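Local coordinates for putative peptidase (PDB 5DYN), which is the C-terminal part of a clostripain-family cysteine protease that probably cleaves, and thereby activates, the Bacteroides fragilis toxin, at residues R162-I167 and G172-W177; A78-A83 and V184-K189; M10-L15 and V38-A43; L28-C33 and Y42-C47. One frame throughout, in Å; residues are numbered along the deposited sequence. Where two conformers were deposited one is given.

Contact 1: R162-I167 and G172-W177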
loop_
_atom_site.group_PDB
_atom_site.type_symbol
_atom_site.label_atom_id
_atom_site.label_comp_id
_atom_site.label_asym_id
_atom_site.label_seq_id
_atom_site.Cartn_x
_atom_site.Cartn_y
_atom_site.Cartn_z
ATOM N N ARG B 162 -7.460 11.273 13.350
ATOM C CA ARG B 162 -8.661 11.359 14.173
ATOM C C ARG B 162 -8.440 10.743 15.551
ATOM O O ARG B 162 -9.054 11.164 16.533
ATOM C CB ARG B 162 -9.841 10.687 13.471
ATOM C CG ARG B 162 -10.323 11.417 12.227
ATOM C CD ARG B 162 -10.941 12.767 12.572
ATOM N NE ARG B 162 -9.943 13.827 12.682
ATOM C CZ ARG B 162 -10.205 15.066 13.087
ATOM N NH1 ARG B 162 -11.440 15.411 13.426
ATOM N NH2 ARG B 162 -9.229 15.959 13.154
ATOM N N PHE B 163 -7.558 9.752 15.621
ATOM C CA PHE B 163 -7.216 9.129 16.895
ATOM C C PHE B 163 -6.427 10.085 17.793
ATOM O O PHE B 163 -6.705 10.194 18.991
ATOM C CB PHE B 163 -6.422 7.841 16.665
ATOM C CG PHE B 163 -5.824 7.266 17.918
ATOM C CD1 PHE B 163 -6.635 6.775 18.928
ATOM C CD2 PHE B 163 -4.448 7.213 18.083
ATOM C CE1 PHE B 163 -6.086 6.245 20.083
ATOM C CE2 PHE B 163 -3.892 6.683 19.238
ATOM C CZ PHE B 163 -4.713 6.201 20.239
ATOM N N ILE B 164 -5.444 10.773 17.218
ATOM C CA ILE B 164 -4.666 11.750 17.974
ATOM C C ILE B 164 -5.577 12.899 18.394
ATOM O O ILE B 164 -5.463 13.425 19.502
ATOM C CB ILE B 164 -3.463 12.296 17.165
ATOM C CG1 ILE B 164 -2.533 11.155 16.751
ATOM C CG2 ILE B 164 -2.674 13.303 17.985
ATOM C CD1 ILE B 164 -1.910 10.422 17.921
ATOM N N TYR B 165 -6.496 13.267 17.507
ATOM C CA TYR B 165 -7.475 14.307 17.797
ATOM C C TYR B 165 -8.364 13.918 18.976
ATOM O O TYR B 165 -8.689 14.748 19.827
ATOM C CB TYR B 165 -8.336 14.585 16.564
ATOM C CG TYR B 165 -9.310 15.727 16.743
ATOM C CD1 TYR B 165 -8.944 17.028 16.430
ATOM C CD2 TYR B 165 -10.597 15.504 17.220
ATOM C CE1 TYR B 165 -9.828 18.075 16.589
ATOM C CE2 TYR B 165 -11.488 16.546 17.382
ATOM C CZ TYR B 165 -11.097 17.828 17.065
ATOM O OH TYR B 165 -11.978 18.871 17.222
ATOM N N GLN B 166 -8.756 12.651 19.012
ATOM C CA GLN B 166 -9.624 12.138 20.064
ATOM C C GLN B 166 -8.958 12.225 21.436
ATOM O O GLN B 166 -9.530 12.769 22.383
ATOM C CB GLN B 166 -10.015 10.691 19.761
ATOM C CG GLN B 166 -11.103 10.122 20.659
ATOM C CD GLN B 166 -12.498 10.448 20.164
ATOM O OE1 GLN B 166 -12.788 11.585 19.788
ATOM N NE2 GLN B 166 -13.369 9.445 20.148
ATOM N N ILE B 167 -7.743 11.695 21.537
ATOM C CA ILE B 167 -7.063 11.593 22.823
ATOM C C ILE B 167 -6.540 12.938 23.319
ATOM O O ILE B 167 -6.282 13.106 24.510
ATOM C CB ILE B 167 -5.894 10.592 22.757
ATOM C CG1 ILE B 167 -4.782 11.115 21.846
ATOM C CG2 ILE B 167 -6.387 9.235 22.275
ATOM C CD1 ILE B 167 -3.577 10.207 21.790
ATOM N N GLY B 172 -4.147 22.141 21.940
ATOM C CA GLY B 172 -2.962 22.732 21.346
ATOM C C GLY B 172 -1.908 21.707 20.976
ATOM O O GLY B 172 -1.110 21.930 20.066
ATOM N N ASP B 173 -1.900 20.581 21.686
ATOM C CA ASP B 173 -0.973 19.499 21.375
ATOM C C ASP B 173 -1.340 18.842 20.055
ATOM O O ASP B 173 -0.469 18.358 19.333
ATOM C CB ASP B 173 -0.957 18.457 22.489
ATOM C CG ASP B 173 -0.142 18.901 23.680
ATOM O OD1 ASP B 173 0.694 19.814 23.513
ATOM O OD2 ASP B 173 -0.332 18.338 24.778
ATOM N N TYR B 174 -2.632 18.822 19.745
ATOM C CA TYR B 174 -3.076 18.293 18.469
ATOM C C TYR B 174 -2.543 19.150 17.331
ATOM O O TYR B 174 -1.993 18.629 16.362
ATOM C CB TYR B 174 -4.602 18.212 18.394
ATOM C CG TYR B 174 -5.088 17.864 17.005
ATOM C CD1 TYR B 174 -4.929 16.579 16.494
ATOM C CD2 TYR B 174 -5.682 18.822 16.196
ATOM C CE1 TYR B 174 -5.357 16.259 15.220
ATOM C CE2 TYR B 174 -6.114 18.511 14.923
ATOM C CZ TYR B 174 -5.950 17.229 14.439
ATOM O OH TYR B 174 -6.383 16.921 13.166
ATOM N N ASP B 175 -2.707 20.466 17.460
ATOM C CA ASP B 175 -2.267 21.412 16.438
ATOM C C ASP B 175 -0.785 21.261 16.132
ATOM O O ASP B 175 -0.377 21.307 14.973
ATOM C CB ASP B 175 -2.565 22.845 16.874
ATOM C CG ASP B 175 -4.040 23.083 17.113
ATOM O OD1 ASP B 175 -4.860 22.343 16.532
ATOM O OD2 ASP B 175 -4.382 24.012 17.874
ATOM N N SER B 176 0.013 21.081 17.180
ATOM C CA SER B 176 1.445 20.865 17.026
ATOM C C SER B 176 1.696 19.583 16.250
ATOM O O SER B 176 2.460 19.569 15.286
ATOM C CB SER B 176 2.138 20.806 18.386
ATOM O OG SER B 176 2.113 22.070 19.023
ATOM N N TRP B 177 1.038 18.510 16.678
ATOM C CA TRP B 177 1.154 17.221 16.010
ATOM C C TRP B 177 0.630 17.303 14.582
ATOM O O TRP B 177 1.224 16.744 13.658
ATOM C CB TRP B 177 0.397 16.141 16.787
ATOM C CG TRP B 177 0.468 14.792 16.148
ATOM C CD1 TRP B 177 1.394 13.821 16.389
ATOM C CD2 TRP B 177 -0.419 14.264 15.152
ATOM N NE1 TRP B 177 1.139 12.720 15.608
ATOM C CE2 TRP B 177 0.032 12.967 14.839
ATOM C CE3 TRP B 177 -1.549 14.764 14.495
ATOM C CZ2 TRP B 177 -0.609 12.160 13.898
ATOM C CZ3 TRP B 177 -2.184 13.961 13.562
ATOM C CH2 TRP B 177 -1.712 12.674 13.273
#
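Y174 lays its ring against Y165 and sends its hydroxyl to R162, so following this one side chain outward explains much of the contact. Its CB points from helix 172-182 toward helix 160-167, and with CG anti to the backbone N (chi1 171°) the ring is carried across to the neighbouring helix. On one rim CD1 rests 3.7 Å from Y165 CA, and the next atom, CE1, lies equally close to Y165 CB. The rest of the ring gathers round Y165 CD1, which sits over its centre and comes nearest at Y174 CE2, 3.5 Å away. Y165 therefore points an edge into the face of Y174, a T-shaped pair with planes at 89°. At the tip, Y174 OH, at the edge of the R162 guanidinium, receives a weak hydrogen bond from R162 NH2 (3.0 Å); its stronger partner is the carboxylate of D161. The same guanidinium lies over the Y165 ring. Beyond the tyrosines, I164 crosses W177 at about a right angle: its CG1 stands 3.7 Å from the centroid of the six-membered ring, a CH-pi contact over the face, while CG2 covers W177 CD2. The branched isoleucine suits this broad indole, whose NE1 bonds to T126. Joined by a four-residue link, the helices form an antiparallel hairpin, the short axes 9.2 Å apart and at 157°. Aromatic faces make most of the adhesion, and the one polar link between the segments is weak; the main polar partners of Y174 and W177 lie outside them.

Contact 2: A78-A83 and V184-K189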
loop_
_atom_site.group_PDB
_atom_site.type_symbol
_atom_site.label_atom_id
_atom_site.label_comp_id
_atom_site.label_asym_id
_atom_site.label_seq_id
_atom_site.Cartn_x
_atom_site.Cartn_y
_atom_site.Cartn_z
ATOM N N ALA B 78 4.811 11.511 -10.553
ATOM C CA ALA B 78 4.221 10.234 -10.917
ATOM C C ALA B 78 3.319 9.725 -9.798
ATOM O O ALA B 78 2.206 9.271 -10.055
ATOM C CB ALA B 78 5.306 9.218 -11.236
ATOM N N ALA B 79 3.799 9.826 -8.561
ATOM C CA ALA B 79 3.068 9.325 -7.402
ATOM C C ALA B 79 1.690 9.966 -7.292
ATOM O O ALA B 79 0.695 9.279 -7.064
ATOM C CB ALA B 79 3.865 9.562 -6.130
ATOM N N LEU B 80 1.635 11.281 -7.468
ATOM C CA LEU B 80 0.363 11.998 -7.429
ATOM C C LEU B 80 -0.515 11.611 -8.612
ATOM O O LEU B 80 -1.725 11.434 -8.471
ATOM C CB LEU B 80 0.595 13.509 -7.421
ATOM C CG LEU B 80 1.119 14.122 -6.123
ATOM C CD1 LEU B 80 1.396 15.603 -6.315
ATOM C CD2 LEU B 80 0.128 13.903 -4.990
ATOM N N LYS B 81 0.104 11.480 -9.780
ATOM C CA LYS B 81 -0.631 11.148 -10.988
ATOM C C LYS B 81 -1.156 9.714 -10.933
ATOM O O LYS B 81 -2.254 9.440 -11.412
ATOM C CB LYS B 81 0.249 11.364 -12.218
ATOM C CG LYS B 81 0.476 12.836 -12.537
ATOM C CD LYS B 81 1.636 13.028 -13.491
ATOM C CE LYS B 81 1.789 14.483 -13.900
ATOM N NZ LYS B 81 0.618 14.959 -14.691
ATOM N N ILE B 82 -0.380 8.811 -10.338
ATOM C CA ILE B 82 -0.836 7.441 -10.105
ATOM C C ILE B 82 -2.099 7.431 -9.245
ATOM O O ILE B 82 -3.093 6.785 -9.583
ATOM C CB ILE B 82 0.244 6.582 -9.414
ATOM C CG1 ILE B 82 1.421 6.328 -10.357
ATOM C CG2 ILE B 82 -0.342 5.252 -8.954
ATOM C CD1 ILE B 82 2.640 5.753 -9.664
ATOM N N ALA B 83 -2.052 8.162 -8.136
ATOM C CA ALA B 83 -3.174 8.229 -7.209
ATOM C C ALA B 83 -4.408 8.862 -7.843
ATOM O O ALA B 83 -5.510 8.320 -7.741
ATOM C CB ALA B 83 -2.779 8.995 -5.963
ATOM N N VAL B 184 2.917 14.853 5.699
ATOM C CA VAL B 184 3.017 13.444 5.336
ATOM C C VAL B 184 2.067 13.078 4.202
ATOM O O VAL B 184 2.501 12.612 3.145
ATOM C CB VAL B 184 2.736 12.531 6.542
ATOM C CG1 VAL B 184 2.804 11.065 6.126
ATOM C CG2 VAL B 184 3.725 12.813 7.659
ATOM N N MET B 185 0.772 13.281 4.419
ATOM C CA MET B 185 -0.218 12.960 3.395
ATOM C C MET B 185 -0.302 14.071 2.355
ATOM O O MET B 185 -0.869 15.134 2.605
ATOM C CB MET B 185 -1.587 12.711 4.025
ATOM C CG MET B 185 -1.587 11.573 5.027
ATOM S SD MET B 185 -0.800 10.090 4.362
ATOM C CE MET B 185 -1.955 9.638 3.069
ATOM N N VAL B 186 0.270 13.814 1.185
ATOM C CA VAL B 186 0.276 14.790 0.106
ATOM C C VAL B 186 -0.922 14.595 -0.823
ATOM O O VAL B 186 -1.236 15.462 -1.637
ATOM C CB VAL B 186 1.577 14.708 -0.708
ATOM C CG1 VAL B 186 2.764 15.076 0.168
ATOM C CG2 VAL B 186 1.752 13.315 -1.292
ATOM N N TYR B 187 -1.585 13.451 -0.695
ATOM C CA TYR B 187 -2.786 13.170 -1.471
ATOM C C TYR B 187 -3.740 12.297 -0.672
ATOM O O TYR B 187 -3.327 11.321 -0.048
ATOM C CB TYR B 187 -2.434 12.484 -2.796
ATOM C CG TYR B 187 -3.626 12.230 -3.701
ATOM C CD1 TYR B 187 -4.430 11.105 -3.531
ATOM C CD2 TYR B 187 -3.943 13.109 -4.730
ATOM C CE1 TYR B 187 -5.519 10.871 -4.354
ATOM C CE2 TYR B 187 -5.030 12.881 -5.562
ATOM C CZ TYR B 187 -5.813 11.758 -5.368
ATOM O OH TYR B 187 -6.894 11.522 -6.187
ATOM N N TRP B 188 -5.019 12.653 -0.701
ATOM C CA TRP B 188 -6.057 11.840 -0.083
ATOM C C TRP B 188 -7.414 12.186 -0.672
ATOM O O TRP B 188 -7.965 13.256 -0.414
ATOM C CB TRP B 188 -6.070 12.023 1.435
ATOM C CG TRP B 188 -7.234 11.369 2.127
ATOM C CD1 TRP B 188 -8.149 11.975 2.938
ATOM C CD2 TRP B 188 -7.609 9.985 2.067
ATOM N NE1 TRP B 188 -9.066 11.057 3.389
ATOM C CE2 TRP B 188 -8.757 9.829 2.870
ATOM C CE3 TRP B 188 -7.084 8.863 1.415
ATOM C CZ2 TRP B 188 -9.390 8.598 3.037
ATOM C CZ3 TRP B 188 -7.715 7.642 1.583
ATOM C CH2 TRP B 188 -8.853 7.520 2.391
ATOM N N LYS B 189 -7.937 11.276 -1.483
ATOM C CA LYS B 189 -9.245 11.451 -2.093
ATOM C C LYS B 189 -10.070 10.189 -1.913
ATOM O O LYS B 189 -9.546 9.073 -1.984
ATOM C CB LYS B 189 -9.113 11.796 -3.578
ATOM C CG LYS B 189 -8.519 13.165 -3.845
ATOM C CD LYS B 189 -9.534 14.259 -3.580
ATOM C CE LYS B 189 -10.682 14.188 -4.574
ATOM N NZ LYS B 189 -11.630 15.326 -4.417
#
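The carbonyl oxygen of L80, whose side chain reaches V186 and Y187, is hydrogen-bonded to the hydroxyl of S84, and that hydroxyl also meets the carbonyl of K81. Both are ties within helix 78-92; across to strand 185-196 no hydrogen bond forms from this segment, and the side-chain contacts are apolar. L80 CD2 does the touching for its residue, 3.7 Å from Y187 CB and 4.1 Å from V186 CG2. Leucine suits the place because, although its CB does not aim at the strand, the fork at its end turns one branch, CD2, to it. One turn on, A83 points its CB toward the strand. The methyl sits over one face of the Y187 ring, 3.9 Å from the centroid and 22° off the normal, offset toward Y187 CD1; the short alanine lets the helix come close to the ring. Two consecutive residues, V186 and Y187, face the helix side by side because the strand has a classic beta bulge here, opposite V113. A83 also packs on V111 and V113, so it sits over two adjacent strands of the central sheet, 110-115 and 185-196. With no hydrogen bond between the segments, adhesion rests on dispersion and one CH-pi contact.

Contact 3: M10-L15 and V38-A43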
loop_
_atom_site.group_PDB
_atom_site.type_symbol
_atom_site.label_atom_id
_atom_site.label_comp_id
_atom_site.label_asym_id
_atom_site.label_seq_id
_atom_site.Cartn_x
_atom_site.Cartn_y
_atom_site.Cartn_z
ATOM N N MET B 10 4.176 -12.454 3.307
ATOM C CA MET B 10 5.423 -11.760 3.590
ATOM C C MET B 10 5.259 -10.717 4.689
ATOM O O MET B 10 4.499 -9.760 4.547
ATOM C CB MET B 10 5.975 -11.099 2.323
ATOM C CG MET B 10 7.345 -10.448 2.512
ATOM S SD MET B 10 8.119 -9.938 0.964
ATOM C CE MET B 10 6.721 -9.176 0.148
ATOM N N ASP B 11 5.973 -10.918 5.791
ATOM C CA ASP B 11 5.985 -9.931 6.858
ATOM C C ASP B 11 6.640 -8.651 6.349
ATOM O O ASP B 11 7.495 -8.687 5.465
ATOM C CB ASP B 11 6.707 -10.471 8.094
ATOM C CG ASP B 11 5.863 -11.472 8.872
ATOM O OD1 ASP B 11 4.636 -11.263 8.976
ATOM O OD2 ASP B 11 6.423 -12.467 9.378
ATOM N N ILE B 12 6.214 -7.519 6.894
ATOM C CA ILE B 12 6.725 -6.226 6.453
ATOM C C ILE B 12 8.237 -6.118 6.653
ATOM O O ILE B 12 8.936 -5.530 5.826
ATOM C CB ILE B 12 6.017 -5.069 7.185
ATOM C CG1 ILE B 12 4.522 -5.101 6.879
ATOM C CG2 ILE B 12 6.591 -3.729 6.766
ATOM C CD1 ILE B 12 4.220 -5.092 5.398
ATOM N N ALA B 13 8.742 -6.705 7.737
ATOM C CA ALA B 13 10.177 -6.705 8.010
ATOM C C ALA B 13 10.937 -7.422 6.899
ATOM O O ALA B 13 11.969 -6.941 6.430
ATOM C CB ALA B 13 10.468 -7.352 9.357
ATOM N N ASP B 14 10.414 -8.571 6.483
ATOM C CA ASP B 14 10.994 -9.328 5.380
ATOM C C ASP B 14 10.895 -8.565 4.061
ATOM O O ASP B 14 11.815 -8.615 3.242
ATOM C CB ASP B 14 10.310 -10.688 5.248
ATOM C CG ASP B 14 10.454 -11.531 6.494
ATOM O OD1 ASP B 14 11.464 -11.361 7.206
ATOM O OD2 ASP B 14 9.558 -12.357 6.764
ATOM N N LEU B 15 9.781 -7.865 3.857
ATOM C CA LEU B 15 9.606 -7.044 2.662
ATOM C C LEU B 15 10.660 -5.943 2.615
ATOM O O LEU B 15 11.284 -5.715 1.577
ATOM C CB LEU B 15 8.202 -6.436 2.616
ATOM C CG LEU B 15 7.933 -5.368 1.550
ATOM C CD1 LEU B 15 8.256 -5.877 0.148
ATOM C CD2 LEU B 15 6.487 -4.893 1.619
ATOM N N VAL B 38 0.604 3.833 8.804
ATOM C CA VAL B 38 1.765 4.557 9.306
ATOM C C VAL B 38 2.908 3.585 9.618
ATOM O O VAL B 38 4.078 3.915 9.443
ATOM C CB VAL B 38 1.405 5.400 10.561
ATOM C CG1 VAL B 38 0.889 4.519 11.693
ATOM C CG2 VAL B 38 2.594 6.233 11.016
ATOM N N GLU B 39 2.559 2.373 10.038
ATOM C CA GLU B 39 3.553 1.371 10.400
ATOM C C GLU B 39 4.260 0.809 9.173
ATOM O O GLU B 39 5.434 0.445 9.231
ATOM C CB GLU B 39 2.903 0.238 11.192
ATOM C CG GLU B 39 2.239 0.690 12.486
ATOM C CD GLU B 39 0.777 1.083 12.300
ATOM O OE1 GLU B 39 0.325 1.224 11.142
ATOM O OE2 GLU B 39 0.080 1.253 13.321
ATOM N N VAL B 40 3.541 0.731 8.061
ATOM C CA VAL B 40 4.136 0.276 6.812
ATOM C C VAL B 40 4.951 1.404 6.192
ATOM O O VAL B 40 6.063 1.187 5.705
ATOM C CB VAL B 40 3.065 -0.208 5.821
ATOM C CG1 VAL B 40 3.706 -0.657 4.515
ATOM C CG2 VAL B 40 2.253 -1.337 6.443
ATOM N N ALA B 41 4.392 2.609 6.226
ATOM C CA ALA B 41 5.082 3.794 5.735
ATOM C C ALA B 41 6.411 3.991 6.453
ATOM O O ALA B 41 7.433 4.249 5.818
ATOM C CB ALA B 41 4.207 5.025 5.900
ATOM N N TYR B 42 6.402 3.860 7.775
ATOM C CA TYR B 42 7.625 4.055 8.542
ATOM C C TYR B 42 8.622 2.936 8.275
ATOM O O TYR B 42 9.812 3.189 8.114
ATOM C CB TYR B 42 7.339 4.148 10.045
ATOM C CG TYR B 42 8.575 4.493 10.850
ATOM C CD1 TYR B 42 8.956 5.814 11.042
ATOM C CD2 TYR B 42 9.373 3.497 11.399
ATOM C CE1 TYR B 42 10.092 6.135 11.767
ATOM C CE2 TYR B 42 10.511 3.807 12.121
ATOM C CZ TYR B 42 10.867 5.127 12.302
ATOM O OH TYR B 42 12.000 5.437 13.023
ATOM N N ALA B 43 8.140 1.700 8.233
ATOM C CA ALA B 43 9.020 0.556 8.023
ATOM C C ALA B 43 9.716 0.615 6.661
ATOM O O ALA B 43 10.818 0.092 6.501
ATOM C CB ALA B 43 8.244 -0.745 8.162
#
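I12 turns its two branches toward two residues of helix 38-43 that lie three positions apart, V40 and A43. Its CB points at that helix, and the first torsion (chi1 -61°) leaves CG2 anti to the backbone N, from where it meets A43 CB at 3.7 Å. The other branch bends back at chi2 and takes CD1 past V40, 4.4 Å from V40 CG2 and hardly farther from V40 CG1, at 4.5 Å. The isoleucine is thus set astride the helix surface: one methyl faces the short side chain of A43, the other faces the forked end of V40. The residue types match these roles. A43 also points its CB toward helix 12-18, and being alanine it lets CG2 come close to its own methyl, whereas V40, whose CB runs along the interface, offers both methyls, at looser range, to CD1. The closest CA atoms, those of I12 and V40, are 7.0 Å apart. M35 packs on both I12 and V40, and G121 of the other chain does the same, so the small cluster lies at the chain interface. Just before helix 12-18, D11 holds the N-cap position, and its carbonyl accepts the amide of L15. Helix 38-43 is fastened on another side by E39, whose OE2 accepts the Y214 amide. The contact itself contains only aliphatic carbon, so its cohesion comes from burial and shape, while the directional hydrogen bonds of D11 and E39 lie at its margins.

Contact 4: L28-C33 and Y42-C47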
loop_
_atom_site.group_PDB
_atom_site.type_symbol
_atom_site.label_atom_id
_atom_site.label_comp_id
_atom_site.label_asym_id
_atom_site.label_seq_id
_atom_site.Cartn_x
_atom_site.Cartn_y
_atom_site.Cartn_z
ATOM N N LEU B 28 6.381 3.693 -4.002
ATOM C CA LEU B 28 6.029 2.313 -3.695
ATOM C C LEU B 28 4.515 2.170 -3.778
ATOM O O LEU B 28 3.800 2.467 -2.822
ATOM C CB LEU B 28 6.537 1.897 -2.312
ATOM C CG LEU B 28 8.008 1.485 -2.194
ATOM C CD1 LEU B 28 8.925 2.694 -2.256
ATOM C CD2 LEU B 28 8.244 0.694 -0.914
ATOM N N PHE B 29 4.031 1.732 -4.934
ATOM C CA PHE B 29 2.597 1.614 -5.161
ATOM C C PHE B 29 2.100 0.235 -4.736
ATOM O O PHE B 29 2.412 -0.774 -5.369
ATOM C CB PHE B 29 2.265 1.878 -6.635
ATOM C CG PHE B 29 0.805 1.727 -6.972
ATOM C CD1 PHE B 29 -0.179 2.002 -6.033
ATOM C CD2 PHE B 29 0.417 1.300 -8.233
ATOM C CE1 PHE B 29 -1.516 1.854 -6.345
ATOM C CE2 PHE B 29 -0.918 1.152 -8.550
ATOM C CZ PHE B 29 -1.887 1.431 -7.604
ATOM N N PHE B 30 1.323 0.204 -3.656
ATOM C CA PHE B 30 0.699 -1.029 -3.190
ATOM C C PHE B 30 -0.736 -1.145 -3.687
ATOM O O PHE B 30 -1.667 -0.650 -3.049
ATOM C CB PHE B 30 0.720 -1.108 -1.662
ATOM C CG PHE B 30 2.032 -1.561 -1.095
ATOM C CD1 PHE B 30 3.078 -0.671 -0.935
ATOM C CD2 PHE B 30 2.217 -2.879 -0.716
ATOM C CE1 PHE B 30 4.286 -1.086 -0.411
ATOM C CE2 PHE B 30 3.424 -3.302 -0.193
ATOM C CZ PHE B 30 4.460 -2.403 -0.041
ATOM N N ASP B 31 -0.912 -1.795 -4.830
ATOM C CA ASP B 31 -2.244 -2.144 -5.305
ATOM C C ASP B 31 -2.742 -3.326 -4.482
ATOM O O ASP B 31 -2.886 -4.437 -4.996
ATOM C CB ASP B 31 -2.229 -2.485 -6.795
ATOM C CG ASP B 31 -3.570 -2.249 -7.461
ATOM O OD1 ASP B 31 -4.561 -2.002 -6.737
ATOM O OD2 ASP B 31 -3.638 -2.322 -8.708
ATOM N N ALA B 32 -2.983 -3.077 -3.198
ATOM C CA ALA B 32 -3.330 -4.122 -2.245
ATOM C C ALA B 32 -4.039 -3.513 -1.040
ATOM O O ALA B 32 -3.938 -2.312 -0.795
ATOM C CB ALA B 32 -2.086 -4.879 -1.810
ATOM N N CYS B 33 -4.747 -4.348 -0.286
ATOM C CA CYS B 33 -5.571 -3.877 0.823
ATOM C C CYS B 33 -4.768 -3.352 2.008
ATOM O O CYS B 33 -3.708 -3.878 2.330
ATOM C CB CYS B 33 -6.491 -4.999 1.307
ATOM S SG CYS B 33 -8.042 -5.140 0.398
ATOM N N TYR B 42 6.402 3.860 7.775
ATOM C CA TYR B 42 7.625 4.055 8.542
ATOM C C TYR B 42 8.622 2.936 8.275
ATOM O O TYR B 42 9.812 3.189 8.114
ATOM C CB TYR B 42 7.339 4.148 10.045
ATOM C CG TYR B 42 8.575 4.493 10.850
ATOM C CD1 TYR B 42 8.956 5.814 11.042
ATOM C CD2 TYR B 42 9.373 3.497 11.399
ATOM C CE1 TYR B 42 10.092 6.135 11.767
ATOM C CE2 TYR B 42 10.511 3.807 12.121
ATOM C CZ TYR B 42 10.867 5.127 12.302
ATOM O OH TYR B 42 12.000 5.437 13.023
ATOM N N ALA B 43 8.140 1.700 8.233
ATOM C CA ALA B 43 9.020 0.556 8.023
ATOM C C ALA B 43 9.716 0.615 6.661
ATOM O O ALA B 43 10.818 0.092 6.501
ATOM C CB ALA B 43 8.244 -0.745 8.162
ATOM N N LEU B 44 9.076 1.261 5.689
ATOM C CA LEU B 44 9.613 1.313 4.332
ATOM C C LEU B 44 10.054 2.718 3.932
ATOM O O LEU B 44 10.210 3.004 2.744
ATOM C CB LEU B 44 8.575 0.801 3.327
ATOM C CG LEU B 44 8.066 -0.632 3.505
ATOM C CD1 LEU B 44 7.114 -1.012 2.379
ATOM C CD2 LEU B 44 9.223 -1.613 3.586
ATOM N N ARG B 45 10.260 3.588 4.917
ATOM C CA ARG B 45 10.587 4.986 4.644
ATOM C C ARG B 45 11.922 5.135 3.910
ATOM O O ARG B 45 12.148 6.124 3.211
ATOM C CB ARG B 45 10.611 5.793 5.947
ATOM C CG ARG B 45 11.787 5.467 6.855
ATOM C CD ARG B 45 11.562 5.968 8.268
ATOM N NE ARG B 45 12.712 5.709 9.130
ATOM C CZ ARG B 45 13.000 4.524 9.657
ATOM N NH1 ARG B 45 12.223 3.478 9.412
ATOM N NH2 ARG B 45 14.067 4.382 10.431
ATOM N N ASP B 46 12.795 4.145 4.064
ATOM C CA ASP B 46 14.130 4.195 3.478
ATOM C C ASP B 46 14.191 3.514 2.114
ATOM O O ASP B 46 15.258 3.427 1.507
ATOM C CB ASP B 46 15.144 3.547 4.423
ATOM C CG ASP B 46 14.785 2.113 4.772
ATOM O OD1 ASP B 46 13.584 1.827 4.968
ATOM O OD2 ASP B 46 15.703 1.270 4.851
ATOM N N CYS B 47 13.046 3.037 1.635
ATOM C CA CYS B 47 12.992 2.304 0.372
ATOM C C CYS B 47 12.561 3.181 -0.789
ATOM O O CYS B 47 12.804 2.853 -1.949
ATOM C CB CYS B 47 12.044 1.114 0.487
ATOM S SG CYS B 47 12.626 -0.150 1.614
#
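Strand 25-31, helix 38-43 and strand 50-53 form a beta-alpha-beta unit, and here the first strand packs under the turn that leaves the helix, L28 and F30 meeting L44 and C47. L44, the first residue to depart from helical geometry, is central. Its CD1 lies 3.9 Å from L28 CD2 and equally far from F30 CZ, coming obliquely to the phenyl ring, so one methyl fills the angle between two strand residues. L28 also covers C47: its CD2 is 4.1 Å from C47 CB, while CD1 packs on the carbonyl oxygen of the same residue. Residues 28 and 30 lie two apart on the strand and therefore share a face, so both meet the turn; both are buried, which suits large apolar side chains. A chi1 of -80° swings the F30 ring beside its backbone N, toward L44, and the length of the phenyl group makes up the distance; the ring also meets F2 edge-to-face and stacks with F115 of the other chain. That chain adds a parallel strand beside 28-31, continuing the sheet across the interface. Within the turn, R45 NH1 donates to Y42 O at 2.8 Å and 158°, from above the carbonyl plane. R45 N reaches the same oxygen from the opposite face, and the guanidinium lies over the Y42 ring in a cation-pi pair, with E120 as a salt-bridge partner for R45 NE. Between 28-33 and 42-47 no hydrogen bond is made, C47 pairing instead with L25, earlier on the strand: buried aliphatic and aromatic groups hold by packing, while the bonds of R45 to Y42 O lie within the turn that carries L44.

Overall arrangement
From the N terminus, contact 3 opens first on 10-15 and closes a short loop at 38-43. Contact 4 opens within that loop, at 28-33, and ends on 42-47, so the two overlap at Y42 and A43 and also touch through L15, which packs on F30 and L44. Together they place helix 12-18, helix 38-43 and strand 25-31 against one another beside the other chain. Contact 2 then opens at 78-83 and spans a hundred residues to 184-189; it meets contact 4 where I82 packs on F29, on the same central sheet. Contact 1 is a local helical hairpin within that long span, about 25 Å, centre to centre, from contact 4.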